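Local coordinates for protein putative dehydratase (Salmonella enterica subsp. enterica serovar Enteritidis, PDB 3TW9) that dehydrates D-gluconate to 2-dehydro-3-deoxy-D-gluconate in vitro, though only weakly, with one magnesium ion bound in each subunit, at residues 95-100 with 118-123; 217-222 with 250-255; 230-235 with 243-248. All blocks are in the same frame, centred on the assembly; numbering follows the deposited sequence.

Contact 1: 95-100 with 118-123; sequences DIWQSG and GVDMAL
With chi1 at -79°, I96 holds CG2 anti to its backbone N, and it is this branch that reaches L123, whose CG stands anti to the carbonyl carbon and carries CD1 forward. I96 CG2 and L123 CD1 meet at 3.8 Å, and I96 CD1 lies equally near the same methyl, so that one leucine methyl is gripped by both branches of the isoleucine. V119, one turn earlier on the second helix, adds a looser touch, its CG1 4.2 Å from I96 CG2. Branched aliphatic side chains suit this place because they fill a buried interface between two helices whose short segments run almost exactly antiparallel (174°), with axes 10.4 Å apart.

Beside this apolar patch W97 comes up to D120, the carboxylate approaching the indole obliquely. The indole CD1 comes to 3.6 Å from D120 OD1, with ring and carboxylate planes inclined at 78°; no hydrogen bond joins the two. Tryptophan suits this place, offering carbon surface to the neighbouring helix and a single N-H, NE1, which donates to G328 O; D120 OD1 is hydrogen-bonded to T331 OG1, which lets a carboxylate sit buried.

Both helices belong to the N-terminal capping domain of the enolase superfamily. Helix 70-85 lies against I96 and V119 through L85, strand 46-53 packs on V119 and L123 through I51, and helix 330-342 of the barrel domain closes over W97 and D120.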
loop_
_atom_site.group_PDB
_atom_site.type_symbol
_atom_site.label_atom_id
_atom_site.label_comp_id
_atom_site.label_asym_id
_atom_site.label_seq_id
_atom_site.Cartn_x
_atom_site.Cartn_y
_atom_site.Cartn_z
ATOM N N ASP C 95 -14.655 1.820 -0.917
ATOM C CA ASP C 95 -15.842 1.108 -1.425
ATOM C C ASP C 95 -16.380 1.797 -2.661
ATOM O O ASP C 95 -16.769 1.134 -3.628
ATOM C CB ASP C 95 -16.942 0.995 -0.370
ATOM C CG ASP C 95 -18.123 0.145 -0.850
ATOM O OD1 ASP C 95 -17.977 -1.096 -0.884
ATOM O OD2 ASP C 95 -19.189 0.726 -1.187
ATOM N N ILE C 96 -16.402 3.132 -2.624
ATOM C CA ILE C 96 -16.762 3.928 -3.778
ATOM C C ILE C 96 -15.786 3.719 -4.944
ATOM O O ILE C 96 -16.215 3.609 -6.089
ATOM C CB ILE C 96 -16.871 5.430 -3.404
ATOM C CG1 ILE C 96 -18.214 5.670 -2.704
ATOM C CG2 ILE C 96 -16.726 6.317 -4.634
ATOM C CD1 ILE C 96 -18.360 7.048 -2.028
ATOM N N TRP C 97 -14.492 3.652 -4.645
ATOM C CA TRP C 97 -13.490 3.426 -5.712
ATOM C C TRP C 97 -13.683 2.046 -6.347
ATOM O O TRP C 97 -13.751 1.934 -7.579
ATOM C CB TRP C 97 -12.037 3.585 -5.223
ATOM C CG TRP C 97 -11.091 3.827 -6.357
ATOM C CD1 TRP C 97 -10.730 5.010 -6.875
ATOM C CD2 TRP C 97 -10.429 2.815 -7.153
ATOM N NE1 TRP C 97 -9.879 4.833 -7.938
ATOM C CE2 TRP C 97 -9.666 3.489 -8.123
ATOM C CE3 TRP C 97 -10.378 1.405 -7.096
ATOM C CZ2 TRP C 97 -8.878 2.816 -9.063
ATOM C CZ3 TRP C 97 -9.600 0.733 -8.024
ATOM C CH2 TRP C 97 -8.847 1.440 -8.992
ATOM N N GLN C 98 -13.762 1.026 -5.500
ATOM C CA GLN C 98 -13.887 -0.361 -5.947
ATOM C C GLN C 98 -15.170 -0.604 -6.723
ATOM O O GLN C 98 -15.143 -1.283 -7.749
ATOM C CB GLN C 98 -13.783 -1.348 -4.777
ATOM C CG GLN C 98 -12.393 -1.417 -4.081
ATOM C CD GLN C 98 -11.287 -1.927 -4.994
ATOM O OE1 GLN C 98 -11.518 -2.763 -5.866
ATOM N NE2 GLN C 98 -10.075 -1.429 -4.785
ATOM N N SER C 99 -16.282 -0.044 -6.250
ATOM C CA SER C 99 -17.556 -0.165 -6.989
ATOM C C SER C 99 -17.622 0.735 -8.222
ATOM O O SER C 99 -18.168 0.349 -9.267
ATOM C CB SER C 99 -18.764 0.067 -6.068
ATOM O OG SER C 99 -18.728 1.352 -5.440
ATOM N N GLY C 100 -17.101 1.952 -8.106
ATOM C CA GLY C 100 -17.125 2.882 -9.208
ATOM C C GLY C 100 -16.259 2.429 -10.359
ATOM O O GLY C 100 -16.636 2.610 -11.493
ATOM N N GLY C 118 -11.336 12.336 -10.247
ATOM C CA GLY C 118 -12.022 13.556 -9.796
ATOM C C GLY C 118 -12.789 13.296 -8.515
ATOM O O GLY C 118 -12.688 14.051 -7.540
ATOM N N VAL C 119 -13.532 12.204 -8.507
ATOM C CA VAL C 119 -14.286 11.766 -7.371
ATOM C C VAL C 119 -13.399 11.342 -6.197
ATOM O O VAL C 119 -13.591 11.809 -5.082
ATOM C CB VAL C 119 -15.221 10.591 -7.802
ATOM C CG1 VAL C 119 -15.877 9.934 -6.611
ATOM C CG2 VAL C 119 -16.259 11.073 -8.834
ATOM N N ASP C 120 -12.416 10.466 -6.455
ATOM C CA ASP C 120 -11.572 9.925 -5.397
ATOM C C ASP C 120 -10.830 11.024 -4.635
ATOM O O ASP C 120 -10.823 11.043 -3.389
ATOM C CB ASP C 120 -10.576 8.917 -5.989
ATOM C CG ASP C 120 -9.728 8.259 -4.938
ATOM O OD1 ASP C 120 -10.247 7.386 -4.228
ATOM O OD2 ASP C 120 -8.548 8.662 -4.806
ATOM N N MET C 121 -10.208 11.922 -5.383
ATOM C CA MET C 121 -9.457 13.036 -4.790
ATOM C C MET C 121 -10.395 13.939 -3.968
ATOM O O MET C 121 -10.048 14.331 -2.852
ATOM C CB MET C 121 -8.749 13.869 -5.854
ATOM C CG MET C 121 -7.598 13.213 -6.564
ATOM S SD MET C 121 -6.688 14.496 -7.395
ATOM C CE MET C 121 -5.570 13.494 -8.365
ATOM N N ALA C 122 -11.579 14.243 -4.511
ATOM C CA ALA C 122 -12.576 15.062 -3.778
ATOM C C ALA C 122 -12.963 14.410 -2.473
ATOM O O ALA C 122 -13.076 15.071 -1.465
ATOM C CB ALA C 122 -13.808 15.301 -4.627
ATOM N N LEU C 123 -13.134 13.087 -2.482
ATOM C CA LEU C 123 -13.481 12.368 -1.249
ATOM C C LEU C 123 -12.361 12.410 -0.208
ATOM O O LEU C 123 -12.637 12.557 0.986
ATOM C CB LEU C 123 -13.860 10.907 -1.534
ATOM C CG LEU C 123 -15.096 10.719 -2.420
ATOM C CD1 LEU C 123 -15.351 9.245 -2.688
ATOM C CD2 LEU C 123 -16.351 11.340 -1.805
#

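Contact 2: 217-222 with 250-255; sequences IYFDPD and HERVTP
F219 meets R252 where the chain enters helix 221-239, at the C-terminal end of strand 244-248 in the beta/alpha barrel of the enolase superfamily, the end at which the active-site loops emerge. The segment begins as a short edge strand, with I217 bonded through its backbone to M431 and R433. The ring of F219 then turns toward the loop 250-255, its CG anti to the backbone N (chi1 178°). It lies across the arginine chain at about a right angle: CE2 touches R252 CB at 3.7 Å, while CZ comes to 3.5 Å from R252 NH1. Ring and guanidinium planes differ by 28°. A flat phenylalanine suits this place, because it packs against both the aliphatic part and the planar end of R252. R252 also bonds back to its own strand end, NE to V249 O and NH2 to D248 O, which fixes the guanidinium close to the magnesium ligand D248. H250, probably a proton donor/acceptor, lies two residues beyond D248 in this loop.

D220 points away from the loop and serves as N-cap of the helix. Its OD1 accepts a weak bond from D222 N (3.1 Å, with an N-H...O angle of 125°) and a further bond from A223 N, a task a short carboxylate suits. P221 follows in the first turn, where a residue without an amide hydrogen costs the helix no bond. Its CB rests 3.4 Å from R252 O and 4.0 Å from CG1 of V253, whose compact branched side chain suits the close fit. That methyl also meets the carbonyl, P221 O lying 3.6 Å from V253 CG1.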
loop_
_atom_site.group_PDB
_atom_site.type_symbol
_atom_site.label_atom_id
_atom_site.label_comp_id
_atom_site.label_asym_id
_atom_site.label_seq_id
_atom_site.Cartn_x
_atom_site.Cartn_y
_atom_site.Cartn_z
ATOM N N ILE C 217 4.554 16.781 -37.569
ATOM C CA ILE C 217 5.747 17.345 -36.987
ATOM C C ILE C 217 6.874 16.337 -37.136
ATOM O O ILE C 217 6.923 15.318 -36.410
ATOM C CB ILE C 217 5.573 17.750 -35.492
ATOM C CG1 ILE C 217 4.247 18.506 -35.245
ATOM C CG2 ILE C 217 6.780 18.544 -35.033
ATOM C CD1 ILE C 217 4.049 19.800 -36.042
ATOM N N TYR C 218 7.793 16.651 -38.049
ATOM C CA TYR C 218 8.850 15.719 -38.421
ATOM C C TYR C 218 9.977 15.662 -37.415
ATOM O O TYR C 218 10.367 16.681 -36.841
ATOM C CB TYR C 218 9.355 15.977 -39.846
ATOM C CG TYR C 218 8.423 15.364 -40.854
ATOM C CD1 TYR C 218 7.166 15.911 -41.083
ATOM C CD2 TYR C 218 8.790 14.212 -41.563
ATOM C CE1 TYR C 218 6.264 15.325 -41.991
ATOM C CE2 TYR C 218 7.904 13.618 -42.474
ATOM C CZ TYR C 218 6.643 14.199 -42.689
ATOM O OH TYR C 218 5.753 13.625 -43.582
ATOM N N PHE C 219 10.476 14.452 -37.180
ATOM C CA PHE C 219 11.545 14.247 -36.216
ATOM C C PHE C 219 12.442 13.128 -36.696
ATOM O O PHE C 219 11.956 12.135 -37.228
ATOM C CB PHE C 219 10.923 13.883 -34.863
ATOM C CG PHE C 219 11.920 13.605 -33.773
ATOM C CD1 PHE C 219 12.686 14.646 -33.225
ATOM C CD2 PHE C 219 12.068 12.312 -33.264
ATOM C CE1 PHE C 219 13.598 14.416 -32.207
ATOM C CE2 PHE C 219 12.982 12.062 -32.232
ATOM C CZ PHE C 219 13.734 13.117 -31.701
ATOM N N ASP C 220 13.746 13.284 -36.496
ATOM C CA ASP C 220 14.710 12.266 -36.881
ATOM C C ASP C 220 15.247 11.575 -35.632
ATOM O O ASP C 220 16.123 12.121 -34.947
ATOM C CB ASP C 220 15.862 12.880 -37.669
ATOM C CG ASP C 220 16.790 11.831 -38.262
ATOM O OD1 ASP C 220 16.992 10.754 -37.668
ATOM O OD2 ASP C 220 17.342 12.077 -39.339
ATOM N N PRO C 221 14.743 10.357 -35.343
ATOM C CA PRO C 221 15.108 9.681 -34.089
ATOM C C PRO C 221 16.567 9.251 -34.030
ATOM O O PRO C 221 17.139 9.177 -32.945
ATOM C CB PRO C 221 14.189 8.448 -34.069
ATOM C CG PRO C 221 13.821 8.220 -35.502
ATOM C CD PRO C 221 13.787 9.570 -36.143
ATOM N N ASP C 222 17.163 8.970 -35.184
ATOM C CA ASP C 222 18.556 8.540 -35.225
ATOM C C ASP C 222 19.518 9.715 -35.029
ATOM O O ASP C 222 20.492 9.603 -34.276
ATOM C CB ASP C 222 18.846 7.762 -36.499
ATOM C CG ASP C 222 18.117 6.424 -36.536
ATOM O OD1 ASP C 222 18.604 5.449 -35.925
ATOM O OD2 ASP C 222 17.050 6.348 -37.173
ATOM N N HIS C 250 10.956 10.100 -24.112
ATOM C CA HIS C 250 9.553 10.320 -24.490
ATOM C C HIS C 250 9.150 9.415 -25.627
ATOM O O HIS C 250 8.563 9.875 -26.598
ATOM C CB HIS C 250 9.329 11.797 -24.881
ATOM C CG HIS C 250 7.959 12.318 -24.581
ATOM N ND1 HIS C 250 6.896 12.170 -25.445
ATOM C CD2 HIS C 250 7.476 12.987 -23.506
ATOM C CE1 HIS C 250 5.819 12.725 -24.916
ATOM N NE2 HIS C 250 6.144 13.232 -23.740
ATOM N N GLU C 251 9.532 8.136 -25.525
ATOM C CA GLU C 251 9.137 7.092 -26.474
ATOM C C GLU C 251 9.513 7.351 -27.947
ATOM O O GLU C 251 8.901 6.773 -28.859
ATOM C CB GLU C 251 7.627 6.715 -26.292
ATOM C CG GLU C 251 6.552 7.793 -26.674
ATOM C CD GLU C 251 5.114 7.290 -26.676
ATOM O OE1 GLU C 251 4.173 8.044 -27.045
ATOM O OE2 GLU C 251 4.893 6.140 -26.283
ATOM N N ARG C 252 10.540 8.173 -28.180
ATOM C CA ARG C 252 10.819 8.666 -29.545
ATOM C C ARG C 252 11.725 7.779 -30.416
ATOM O O ARG C 252 11.861 8.030 -31.618
ATOM C CB ARG C 252 11.350 10.111 -29.494
ATOM C CG ARG C 252 10.263 11.129 -29.114
ATOM C CD ARG C 252 10.848 12.526 -28.913
ATOM N NE ARG C 252 11.775 12.627 -27.779
ATOM C CZ ARG C 252 12.730 13.555 -27.660
ATOM N NH1 ARG C 252 12.903 14.459 -28.623
ATOM N NH2 ARG C 252 13.531 13.572 -26.591
ATOM N N VAL C 253 12.323 6.733 -29.835
ATOM C CA VAL C 253 13.288 5.905 -30.580
ATOM C C VAL C 253 12.943 4.423 -30.458
ATOM O O VAL C 253 12.120 4.068 -29.617
ATOM C CB VAL C 253 14.761 6.112 -30.124
ATOM C CG1 VAL C 253 15.225 7.570 -30.352
ATOM C CG2 VAL C 253 14.976 5.700 -28.659
ATOM N N THR C 254 13.552 3.582 -31.300
ATOM C CA THR C 254 13.297 2.127 -31.207
ATOM C C THR C 254 13.921 1.632 -29.922
ATOM O O THR C 254 14.852 2.262 -29.369
ATOM C CB THR C 254 13.912 1.296 -32.368
ATOM O OG1 THR C 254 15.349 1.422 -32.337
ATOM C CG2 THR C 254 13.306 1.672 -33.707
ATOM N N PRO C 255 13.415 0.503 -29.425
ATOM C CA PRO C 255 13.931 0.061 -28.137
ATOM C C PRO C 255 15.436 -0.144 -28.061
ATOM O O PRO C 255 16.047 0.321 -27.104
ATOM C CB PRO C 255 13.175 -1.231 -27.897
ATOM C CG PRO C 255 11.849 -0.995 -28.562
ATOM C CD PRO C 255 12.215 -0.256 -29.841
#

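Contact 3: 230-235 with 243-248; sequences RLFDHL and IEFIHD
An aromatic cluster of F232, F245 and H247 fills the space between a barrel strand and the helix outside it, on the strand that ends in the magnesium ligand D248. F232 is the hub. Its CG stands anti to the carbonyl carbon, and the ring projects from the helix toward the strand, where F245 and H247, two residues apart, both point back at it. Along one side of the F232 ring CD1 comes to 3.6 Å from F245 CD2, an atom that lies at the edge of the F232 ring, in its plane. The two phenyl rings are oblique, planes 51° apart and centroids 5.7 Å apart, and the two side chains run alongside each other, pointing opposite ways. Farther round the rim F232 CZ touches H247 CB at 3.7 Å, and H247 ND1 lies at the edge, in the plane of the ring, 3.8 Å from F232 CE2, with the imidazole nearly perpendicular to the phenyl plane (84°).

This is the alpha-outside, beta-inside layering of a beta/alpha barrel: helix 221-239 runs back antiparallel to strand 244-248 (166° between the short segments), and the strand's alternation sends F245 and H247 outward to the helix while I246 points away, into the barrel, where its side chain lies about 4 Å from that of the magnesium ligand E274. Large rings suit the outward positions because the axes are 11.6 Å apart.

H247 is buried yet polar, and both its nitrogens are paired: ND1 with C178 O and NE2 with Y224 OH, a hydroxyl from the start of the same helix. One turn beyond F232, L235 extends the apolar layer, its CB packing 3.9 Å from F245 CE2 while its side chain also meets E162 and I165 of helix 158-171.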
loop_
_atom_site.group_PDB
_atom_site.type_symbol
_atom_site.label_atom_id
_atom_site.label_comp_id
_atom_site.label_asym_id
_atom_site.label_seq_id
_atom_site.Cartn_x
_atom_site.Cartn_y
_atom_site.Cartn_z
ATOM N N ARG C 230 26.484 13.888 -26.772
ATOM C CA ARG C 230 27.280 15.102 -26.989
ATOM C C ARG C 230 26.765 16.294 -26.177
ATOM O O ARG C 230 27.568 17.021 -25.568
ATOM C CB ARG C 230 27.370 15.450 -28.483
ATOM C CG ARG C 230 27.948 14.318 -29.338
ATOM C CD ARG C 230 28.768 14.845 -30.505
ATOM N NE ARG C 230 27.944 15.477 -31.533
ATOM C CZ ARG C 230 27.584 14.897 -32.674
ATOM N NH1 ARG C 230 27.974 13.656 -32.949
ATOM N NH2 ARG C 230 26.836 15.562 -33.546
ATOM N N LEU C 231 25.439 16.463 -26.141
ATOM C CA LEU C 231 24.775 17.452 -25.287
ATOM C C LEU C 231 25.187 17.291 -23.816
ATOM O O LEU C 231 25.592 18.256 -23.176
ATOM C CB LEU C 231 23.239 17.379 -25.440
ATOM C CG LEU C 231 22.393 18.154 -24.426
ATOM C CD1 LEU C 231 22.532 19.681 -24.601
ATOM C CD2 LEU C 231 20.932 17.719 -24.477
ATOM N N PHE C 232 25.129 16.066 -23.296
ATOM C CA PHE C 232 25.509 15.825 -21.911
ATOM C C PHE C 232 27.001 15.905 -21.624
ATOM O O PHE C 232 27.386 16.334 -20.527
ATOM C CB PHE C 232 24.869 14.523 -21.384
ATOM C CG PHE C 232 23.429 14.715 -21.064
ATOM C CD1 PHE C 232 23.051 15.477 -19.939
ATOM C CD2 PHE C 232 22.438 14.233 -21.910
ATOM C CE1 PHE C 232 21.705 15.741 -19.656
ATOM C CE2 PHE C 232 21.077 14.484 -21.630
ATOM C CZ PHE C 232 20.707 15.240 -20.490
ATOM N N ASP C 233 27.828 15.529 -22.604
ATOM C CA ASP C 233 29.268 15.742 -22.487
ATOM C C ASP C 233 29.543 17.242 -22.276
ATOM O O ASP C 233 30.221 17.640 -21.303
ATOM C CB ASP C 233 30.011 15.202 -23.708
ATOM C CG ASP C 233 31.517 15.234 -23.517
ATOM O OD1 ASP C 233 32.044 14.429 -22.723
ATOM O OD2 ASP C 233 32.167 16.082 -24.152
ATOM N N HIS C 234 28.952 18.061 -23.141
ATOM C CA HIS C 234 29.058 19.527 -23.037
ATOM C C HIS C 234 28.540 20.091 -21.719
ATOM O O HIS C 234 29.224 20.874 -21.082
ATOM C CB HIS C 234 28.342 20.250 -24.184
ATOM C CG HIS C 234 28.420 21.743 -24.066
ATOM N ND1 HIS C 234 29.549 22.456 -24.412
ATOM C CD2 HIS C 234 27.536 22.651 -23.585
ATOM C CE1 HIS C 234 29.345 23.740 -24.181
ATOM N NE2 HIS C 234 28.132 23.885 -23.676
ATOM N N LEU C 235 27.325 19.712 -21.326
ATOM C CA LEU C 235 26.747 20.215 -20.094
ATOM C C LEU C 235 27.547 19.772 -18.882
ATOM O O LEU C 235 27.736 20.551 -17.968
ATOM C CB LEU C 235 25.276 19.783 -19.952
ATOM C CG LEU C 235 24.274 20.388 -20.950
ATOM C CD1 LEU C 235 22.902 19.796 -20.753
ATOM C CD2 LEU C 235 24.233 21.922 -20.880
ATOM N N ILE C 243 24.968 19.244 -10.011
ATOM C CA ILE C 243 23.604 19.421 -10.534
ATOM C C ILE C 243 23.044 18.069 -11.011
ATOM O O ILE C 243 23.739 17.303 -11.656
ATOM C CB ILE C 243 23.559 20.494 -11.667
ATOM C CG1 ILE C 243 22.134 20.726 -12.192
ATOM C CG2 ILE C 243 24.532 20.174 -12.808
ATOM C CD1 ILE C 243 21.192 21.312 -11.153
ATOM N N GLU C 244 21.798 17.788 -10.650
ATOM C CA GLU C 244 21.127 16.578 -11.121
ATOM C C GLU C 244 20.422 16.830 -12.458
ATOM O O GLU C 244 19.690 17.820 -12.615
ATOM C CB GLU C 244 20.132 16.051 -10.079
ATOM C CG GLU C 244 20.727 15.629 -8.734
ATOM C CD GLU C 244 21.572 14.348 -8.779
ATOM O OE1 GLU C 244 21.481 13.567 -9.746
ATOM O OE2 GLU C 244 22.351 14.131 -7.835
ATOM N N PHE C 245 20.656 15.923 -13.410
ATOM C CA PHE C 245 20.101 16.004 -14.766
ATOM C C PHE C 245 19.092 14.902 -15.025
ATOM O O PHE C 245 19.328 13.745 -14.668
ATOM C CB PHE C 245 21.197 15.828 -15.817
ATOM C CG PHE C 245 22.138 16.994 -15.952
ATOM C CD1 PHE C 245 21.770 18.274 -15.523
ATOM C CD2 PHE C 245 23.368 16.821 -16.576
ATOM C CE1 PHE C 245 22.636 19.348 -15.677
ATOM C CE2 PHE C 245 24.254 17.901 -16.731
ATOM C CZ PHE C 245 23.865 19.167 -16.277
ATOM N N ILE C 246 17.967 15.297 -15.605
ATOM C CA ILE C 246 16.970 14.368 -16.141
ATOM C C ILE C 246 16.874 14.532 -17.652
ATOM O O ILE C 246 16.937 15.639 -18.171
ATOM C CB ILE C 246 15.610 14.610 -15.451
ATOM C CG1 ILE C 246 15.659 13.960 -14.070
ATOM C CG2 ILE C 246 14.394 14.107 -16.306
ATOM C CD1 ILE C 246 14.695 14.476 -13.168
ATOM N N HIS C 247 16.753 13.418 -18.368
ATOM C CA HIS C 247 16.518 13.487 -19.794
ATOM C C HIS C 247 15.340 12.607 -20.135
ATOM O O HIS C 247 15.291 11.454 -19.714
ATOM C CB HIS C 247 17.746 13.053 -20.616
ATOM C CG HIS C 247 17.518 13.166 -22.092
ATOM N ND1 HIS C 247 17.432 14.387 -22.728
ATOM C CD2 HIS C 247 17.252 12.229 -23.035
ATOM C CE1 HIS C 247 17.188 14.197 -24.015
ATOM N NE2 HIS C 247 17.063 12.896 -24.225
ATOM N N ASP C 248 14.426 13.146 -20.927
ATOM C CA ASP C 248 13.225 12.424 -21.347
ATOM C C ASP C 248 13.353 11.956 -22.797
ATOM O O ASP C 248 13.346 12.750 -23.741
ATOM C CB ASP C 248 12.012 13.379 -21.171
ATOM C CG ASP C 248 10.671 12.684 -21.265
ATOM O OD1 ASP C 248 10.635 11.455 -21.461
ATOM O OD2 ASP C 248 9.630 13.376 -21.120
#

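In the fold
Contacts 2 and 3 belong to the barrel domain and share helix 221-239: the residues of contact 3 fall between the two segments of contact 2 in the sequence, and their centres are 18 Å apart. Strand 244-248 runs through contact 3 to D248, a magnesium ligand, and the chain then passes to H250 and R252 of contact 2. The R252 side chain is about 6 Å from that of D248 and about 9 Å from that of E274, another magnesium ligand. Contact 1 lies in the N-terminal domain, across the chain's centre and far from the magnesium site; its centre is 38 Å from that of contact 2 and 40 Å from that of contact 3.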